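Side-chain contacts in ribosomal RNA small subunit methyltransferase E (Neisseria gonorrhoeae, PDB 5VM8), which probably catalyses methyl transfer from S-adenosyl methionine to N3 of a uridine in 16S ribosomal RNA, as an RsmE-family enzyme of the SPOUT class: residues Q89-S92 and R96-F99; G186-P191 and G217-T222. All coordinates share one frame; numbering follows the deposited sequence.

Interaction 1. Residues Q89-S92 and R96-F99; sequences QSIS and RMDF
Met97, in the first turn of helix 94-106, packs against the end of strand 85-90 and the loop that follows it, a buried contact at the strand-to-helix turn of a beta-alpha-beta unit. The backbones come closest at Ser92 and Met97, whose CA atoms are 5.2 Å apart. Met97 CG lies anti to the backbone N (chi1 -166°), and the chain then bends at chi2. This brings the sulfur to the backbone N of Ser92. There Met97 SD accepts a weak hydrogen bond from Ser92 N at 3.6 Å; it is long but nearly straight, with an N-H...S angle of 168°. Nearer the helix backbone, Met97 CB sits 3.2 Å from Ser92 O. The thioether end also runs alongside Gln89 in the opposite direction, with Gln89 CG 4.0 Å from Met97 SD.

Ser92 CB meets the aliphatic part of Arg96, 4.0 Å from Arg96 CD. The Arg96 chain is extended, and its NH2 is hydrogen-bonded to Arg229 O. Ser90 O accepts bonds from two side chains. Gln89 NE2 gives a bond of 3.1 Å to Ser90 O, which lies in the Gln89 amide plane. Ser92 OG adds a second bond to Ser90 O at 3.0 Å.

Strand 85-90 lies inside the parallel sheet, with backbone bonds from Gln89 to Gln113 and Val115 of strand 111-116, and from Ser90 to Val199 of strand 195-199. Trp136 of helix 128-147 packs on both Ile91 and Met97.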
ATOM      1  N   GLN A  89      -9.380  -2.218   3.931  1.00 39.36           N
ATOM      2  CA  GLN A  89      -9.968  -0.883   3.947  1.00 39.94           C
ATOM      3  C   GLN A  89     -11.298  -0.883   3.198  1.00 42.97           C
ATOM      4  O   GLN A  89     -11.341  -1.186   2.000  1.00 40.86           O
ATOM      5  CB  GLN A  89      -9.012   0.121   3.286  1.00 35.33           C
ATOM      6  CG  GLN A  89      -9.571   1.534   3.177  1.00 27.42           C
ATOM      7  CD  GLN A  89      -9.751   2.161   4.541  1.00 34.59           C
ATOM      8  OE1 GLN A  89      -8.770   2.325   5.275  1.00 34.78           O
ATOM      9  NE2 GLN A  89     -11.005   2.481   4.914  1.00 35.06           N
ATOM     10  N   SER A  90     -12.366  -0.492   3.883  1.00 41.34           N
ATOM     11  CA  SER A  90     -13.635  -0.273   3.205  1.00 42.28           C
ATOM     12  C   SER A  90     -13.547   0.929   2.282  1.00 43.72           C
ATOM     13  O   SER A  90     -13.023   1.978   2.669  1.00 38.12           O
ATOM     14  CB  SER A  90     -14.766  -0.040   4.195  1.00 46.39           C
ATOM     15  OG  SER A  90     -14.686  -0.982   5.228  1.00 51.91           O
ATOM     16  N   ILE A  91     -14.091   0.768   1.067  1.00 43.88           N
ATOM     17  CA  ILE A  91     -14.003   1.797   0.043  1.00 38.51           C
ATOM     18  C   ILE A  91     -14.571   3.087   0.595  1.00 41.04           C
ATOM     19  O   ILE A  91     -15.687   3.102   1.125  1.00 37.79           O
ATOM     20  CB  ILE A  91     -14.779   1.400  -1.214  1.00 45.78           C
ATOM     21  CG1 ILE A  91     -14.420  -0.009  -1.679  1.00 53.56           C
ATOM     22  CG2 ILE A  91     -14.498   2.387  -2.312  1.00 40.14           C
ATOM     23  CD1 ILE A  91     -13.022  -0.136  -2.111  1.00 56.90           C
ATOM     24  N   SER A  92     -13.762   4.147   0.559  1.00 41.55           N
ATOM     25  CA  SER A  92     -14.172   5.490   0.924  1.00 44.44           C
ATOM     26  C   SER A  92     -13.962   6.438  -0.256  1.00 42.76           C
ATOM     27  O   SER A  92     -13.291   6.097  -1.243  1.00 44.32           O
ATOM     28  CB  SER A  92     -13.381   5.961   2.136  1.00 50.34           C
ATOM     29  OG  SER A  92     -13.408   4.934   3.092  1.00 47.73           O
ATOM     30  N   ARG A  96     -10.098  10.810   1.278  1.00 39.16           N
ATOM     31  CA  ARG A  96      -9.953   9.924   2.421  1.00 43.10           C
ATOM     32  C   ARG A  96      -9.328   8.596   2.000  1.00 42.79           C
ATOM     33  O   ARG A  96      -8.425   8.083   2.667  1.00 46.98           O
ATOM     34  CB  ARG A  96     -11.316   9.708   3.059  1.00 45.08           C
ATOM     35  CG  ARG A  96     -11.269   8.825   4.270  1.00 49.42           C
ATOM     36  CD  ARG A  96     -12.641   8.801   4.890  1.00 51.68           C
ATOM     37  NE  ARG A  96     -12.659   8.023   6.111  1.00 54.40           N
ATOM     38  CZ  ARG A  96     -13.063   8.508   7.275  1.00 51.04           C
ATOM     39  NH1 ARG A  96     -13.476   9.766   7.348  1.00 42.10           N
ATOM     40  NH2 ARG A  96     -13.068   7.736   8.351  1.00 53.57           N
ATOM     41  N   MET A  97      -9.751   8.073   0.855  1.00 42.32           N
ATOM     42  CA  MET A  97      -9.186   6.850   0.318  1.00 38.99           C
ATOM     43  C   MET A  97      -7.761   7.059  -0.188  1.00 39.78           C
ATOM     44  O   MET A  97      -6.870   6.240   0.069  1.00 37.74           O
ATOM     45  CB  MET A  97     -10.087   6.377  -0.821  1.00 39.00           C
ATOM     46  CG  MET A  97      -9.852   4.971  -1.290  1.00 43.62           C
ATOM     47  SD  MET A  97     -10.234   3.829   0.007  1.00 48.33           S
ATOM     48  CE  MET A  97      -9.630   2.330  -0.728  1.00 38.11           C
ATOM     49  N   ASP A  98      -7.553   8.125  -0.970  1.00 37.07           N
ATOM     50  CA  ASP A  98      -6.253   8.388  -1.588  1.00 34.99           C
ATOM     51  C   ASP A  98      -5.164   8.593  -0.534  1.00 36.72           C
ATOM     52  O   ASP A  98      -4.064   8.052  -0.658  1.00 42.01           O
ATOM     53  CB  ASP A  98      -6.365   9.609  -2.513  1.00 34.11           C
ATOM     54  CG  ASP A  98      -7.327   9.388  -3.715  1.00 42.37           C
ATOM     55  OD1 ASP A  98      -7.849   8.270  -3.926  1.00 46.43           O
ATOM     56  OD2 ASP A  98      -7.601  10.375  -4.434  1.00 47.43           O
ATOM     57  N   PHE A  99      -5.446   9.411   0.494  1.00 37.57           N
ATOM     58  CA  PHE A  99      -4.495   9.606   1.586  1.00 39.18           C
ATOM     59  C   PHE A  99      -4.263   8.311   2.348  1.00 37.58           C
ATOM     60  O   PHE A  99      -3.126   7.996   2.719  1.00 38.72           O
ATOM     61  CB  PHE A  99      -4.974  10.706   2.535  1.00 41.00           C
ATOM     62  CG  PHE A  99      -4.842  12.085   1.964  1.00 46.20           C
ATOM     63  CD1 PHE A  99      -3.886  12.355   1.007  1.00 55.19           C
ATOM     64  CD2 PHE A  99      -5.678  13.109   2.379  1.00 46.06           C
ATOM     65  CE1 PHE A  99      -3.761  13.636   0.470  1.00 61.77           C
ATOM     66  CE2 PHE A  99      -5.566  14.384   1.849  1.00 45.95           C
ATOM     67  CZ  PHE A  99      -4.607  14.648   0.891  1.00 56.00           C
TER

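Interaction 2. Residues G186-P191 and G217-T222; sequences GDIRHP and GFQAVT
Residues 186-191 form an irregular loop that passes Ile188 beside Val221 of strand 219-222, and the two CA atoms are 8.2 Å apart. No other pair of CA atoms across the segments is nearer, and the contact is made by side chains. The loop follows edge strand 182-184, the neighbour of strand 219-222 in the parallel sheet. Gly217 ends the preceding helix in a Schellman motif with positive phi (88°), and the chain then leads into the strand.

The CB atoms of Ile188 and Val221 both point toward the other segment, and the two side chains cross obliquely. One methyl meets another: Ile188 CG2 lies 3.8 Å from Val221 CG1. Ile188 CG2 stands anti to its own carbonyl carbon, which leaves CG1 in the crowded position between N and C (chi1 79°). Gln219 adds a looser touch, with Gln219 CG 4.5 Å from Ile188 CG2. Its amide bends along its own strand to the next residue, where Gln219 NE2 bonds Ala220 O at 2.7 Å.

Ile188 also packs on Leu175, Cys183 and Trp245, against this end of the sheet. The small contact is wholly apolar. It implies modest packing of the partly covered Ile188, without directional polar bonds between the segments.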
ATOM      1  N   GLY A 186      -1.760  -1.826  22.043  1.00 60.17           N
ATOM      2  CA  GLY A 186      -0.596  -2.305  22.766  1.00 61.94           C
ATOM      3  C   GLY A 186      -0.917  -3.468  23.684  1.00 68.89           C
ATOM      4  O   GLY A 186      -0.089  -4.368  23.866  1.00 75.89           O
ATOM      5  N   ASP A 187      -2.132  -3.499  24.226  1.00 70.01           N
ATOM      6  CA  ASP A 187      -2.559  -4.527  25.173  1.00 70.54           C
ATOM      7  C   ASP A 187      -2.977  -5.828  24.502  1.00 68.89           C
ATOM      8  O   ASP A 187      -3.486  -6.706  25.199  1.00 72.98           O
ATOM      9  CB  ASP A 187      -3.715  -4.014  26.034  1.00 71.28           C
ATOM     10  CG  ASP A 187      -3.327  -2.830  26.884  1.00 79.51           C
ATOM     11  OD1 ASP A 187      -2.147  -2.718  27.263  1.00 83.97           O
ATOM     12  OD2 ASP A 187      -4.211  -2.006  27.185  1.00 83.70           O
ATOM     13  N   ILE A 188      -2.793  -5.978  23.180  1.00 67.78           N
ATOM     14  CA  ILE A 188      -3.164  -7.216  22.496  1.00 64.71           C
ATOM     15  C   ILE A 188      -2.040  -8.217  22.657  1.00 65.80           C
ATOM     16  O   ILE A 188      -0.885  -7.849  22.878  1.00 67.41           O
ATOM     17  CB  ILE A 188      -3.471  -7.037  20.988  1.00 59.88           C
ATOM     18  CG1 ILE A 188      -2.168  -6.956  20.197  1.00 54.81           C
ATOM     19  CG2 ILE A 188      -4.422  -5.880  20.686  1.00 55.25           C
ATOM     20  CD1 ILE A 188      -2.334  -7.186  18.727  1.00 47.23           C
ATOM     21  N   ARG A 189      -2.406  -9.498  22.591  1.00 68.87           N
ATOM     22  CA  ARG A 189      -1.423 -10.567  22.625  1.00 66.50           C
ATOM     23  C   ARG A 189      -0.358 -10.264  21.587  1.00 70.99           C
ATOM     24  O   ARG A 189      -0.671  -9.839  20.475  1.00 71.48           O
ATOM     25  CB  ARG A 189      -2.105 -11.903  22.315  1.00 59.67           C
ATOM     26  CG  ARG A 189      -1.374 -13.129  22.775  1.00 67.37           C
ATOM     27  CD  ARG A 189      -1.836 -14.398  22.047  1.00 70.15           C
ATOM     28  NE  ARG A 189      -2.999 -15.060  22.646  1.00 60.08           N
ATOM     29  CZ  ARG A 189      -2.943 -15.914  23.659  1.00 62.28           C
ATOM     30  NH1 ARG A 189      -1.776 -16.207  24.216  1.00 73.93           N
ATOM     31  NH2 ARG A 189      -4.056 -16.474  24.124  1.00 66.29           N
ATOM     32  N   HIS A 190       0.905 -10.424  21.973  1.00 76.21           N
ATOM     33  CA  HIS A 190       2.005 -10.105  21.077  1.00 79.78           C
ATOM     34  C   HIS A 190       1.837 -10.861  19.772  1.00 73.09           C
ATOM     35  O   HIS A 190       1.756 -12.097  19.787  1.00 79.88           O
ATOM     36  CB  HIS A 190       3.348 -10.457  21.718  1.00 94.26           C
ATOM     37  CG  HIS A 190       4.528  -9.825  21.035  1.00 99.78           C
ATOM     38  ND1 HIS A 190       5.154 -10.396  19.945  1.00 99.95           N
ATOM     39  CD2 HIS A 190       5.189  -8.671  21.284  1.00 99.98           C
ATOM     40  CE1 HIS A 190       6.147  -9.618  19.552  1.00100.29           C
ATOM     41  NE2 HIS A 190       6.192  -8.566  20.350  1.00101.17           N
ATOM     42  N   PRO A 191       1.719 -10.187  18.638  1.00 71.83           N
ATOM     43  CA  PRO A 191       1.555 -10.905  17.374  1.00 68.01           C
ATOM     44  C   PRO A 191       2.810 -11.694  17.061  1.00 69.41           C
ATOM     45  O   PRO A 191       3.925 -11.212  17.251  1.00 76.21           O
ATOM     46  CB  PRO A 191       1.299  -9.798  16.344  1.00 68.95           C
ATOM     47  CG  PRO A 191       1.763  -8.522  17.001  1.00 74.35           C
ATOM     48  CD  PRO A 191       1.605  -8.722  18.481  1.00 76.37           C
ATOM     49  N   GLY A 217     -13.153 -14.014  14.551  1.00 48.41           N
ATOM     50  CA  GLY A 217     -11.952 -14.003  15.356  1.00 47.22           C
ATOM     51  C   GLY A 217     -11.200 -12.690  15.392  1.00 49.27           C
ATOM     52  O   GLY A 217     -10.047 -12.676  15.823  1.00 48.39           O
ATOM     53  N   PHE A 218     -11.814 -11.591  14.962  1.00 40.18           N
ATOM     54  CA  PHE A 218     -11.156 -10.297  14.969  1.00 35.96           C
ATOM     55  C   PHE A 218     -11.221  -9.653  16.340  1.00 45.23           C
ATOM     56  O   PHE A 218     -12.264  -9.682  17.001  1.00 48.35           O
ATOM     57  CB  PHE A 218     -11.799  -9.362  13.957  1.00 36.12           C
ATOM     58  CG  PHE A 218     -11.305  -9.562  12.567  1.00 37.95           C
ATOM     59  CD1 PHE A 218     -11.821 -10.611  11.779  1.00 39.87           C
ATOM     60  CD2 PHE A 218     -10.351  -8.710  12.032  1.00 34.22           C
ATOM     61  CE1 PHE A 218     -11.372 -10.806  10.486  1.00 45.32           C
ATOM     62  CE2 PHE A 218      -9.901  -8.887  10.743  1.00 38.36           C
ATOM     63  CZ  PHE A 218     -10.416  -9.934   9.957  1.00 45.04           C
ATOM     64  N   GLN A 219     -10.092  -9.077  16.770  1.00 42.37           N
ATOM     65  CA  GLN A 219     -10.026  -8.332  18.021  1.00 42.25           C
ATOM     66  C   GLN A 219     -10.196  -6.849  17.719  1.00 43.51           C
ATOM     67  O   GLN A 219      -9.521  -6.305  16.828  1.00 43.25           O
ATOM     68  CB  GLN A 219      -8.712  -8.573  18.764  1.00 38.91           C
ATOM     69  CG  GLN A 219      -8.500  -7.625  19.973  1.00 48.24           C
ATOM     70  CD  GLN A 219      -9.546  -7.783  21.101  1.00 51.15           C
ATOM     71  OE1 GLN A 219      -9.633  -8.827  21.750  1.00 51.59           O
ATOM     72  NE2 GLN A 219     -10.320  -6.732  21.341  1.00 51.56           N
ATOM     73  N   ALA A 220     -11.133  -6.218  18.430  1.00 43.40           N
ATOM     74  CA  ALA A 220     -11.386  -4.790  18.301  1.00 46.50           C
ATOM     75  C   ALA A 220     -10.355  -3.992  19.108  1.00 48.81           C
ATOM     76  O   ALA A 220     -10.084  -4.307  20.275  1.00 50.79           O
ATOM     77  CB  ALA A 220     -12.812  -4.470  18.745  1.00 39.19           C
ATOM     78  N   VAL A 221      -9.778  -2.967  18.479  1.00 46.24           N
ATOM     79  CA  VAL A 221      -8.672  -2.184  19.043  1.00 47.95           C
ATOM     80  C   VAL A 221      -8.982  -0.695  18.988  1.00 47.82           C
ATOM     81  O   VAL A 221      -9.646  -0.219  18.060  1.00 44.86           O
ATOM     82  CB  VAL A 221      -7.331  -2.430  18.314  1.00 39.47           C
ATOM     83  CG1 VAL A 221      -6.799  -3.836  18.587  1.00 37.89           C
ATOM     84  CG2 VAL A 221      -7.507  -2.183  16.834  1.00 29.33           C
ATOM     85  N   THR A 222      -8.545   0.024  20.019  1.00 45.19           N
ATOM     86  CA  THR A 222      -8.532   1.477  20.062  1.00 46.52           C
ATOM     87  C   THR A 222      -7.095   1.955  20.240  1.00 42.31           C
ATOM     88  O   THR A 222      -6.240   1.212  20.716  1.00 41.13           O
ATOM     89  CB  THR A 222      -9.340   2.046  21.215  1.00 46.04           C
ATOM     90  OG1 THR A 222      -8.694   1.675  22.430  1.00 48.08           O
ATOM     91  CG2 THR A 222     -10.794   1.580  21.180  1.00 44.18           C
TER

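Overall arrangement
From the N terminus, the chain first builds the PUA-family region and then enters the methyltransferase domain. Interaction 1 closes a short loop there, with three residues between its segments, two of them already in helix 94-106. Interaction 2 opens only after interaction 1 has closed, so the two stand in series and neither nest nor cross. In interaction 2, 25 residues lie between the segments, including strand 195-199 and helix 207-215. Both contacts reach the same parallel sheet. Interaction 1 works at its inner strand 85-90, while interaction 2 lies near the edge formed by strand 182-184. Their centres are about 23 Å apart and their nearest atoms about 10 Å, with no direct touch.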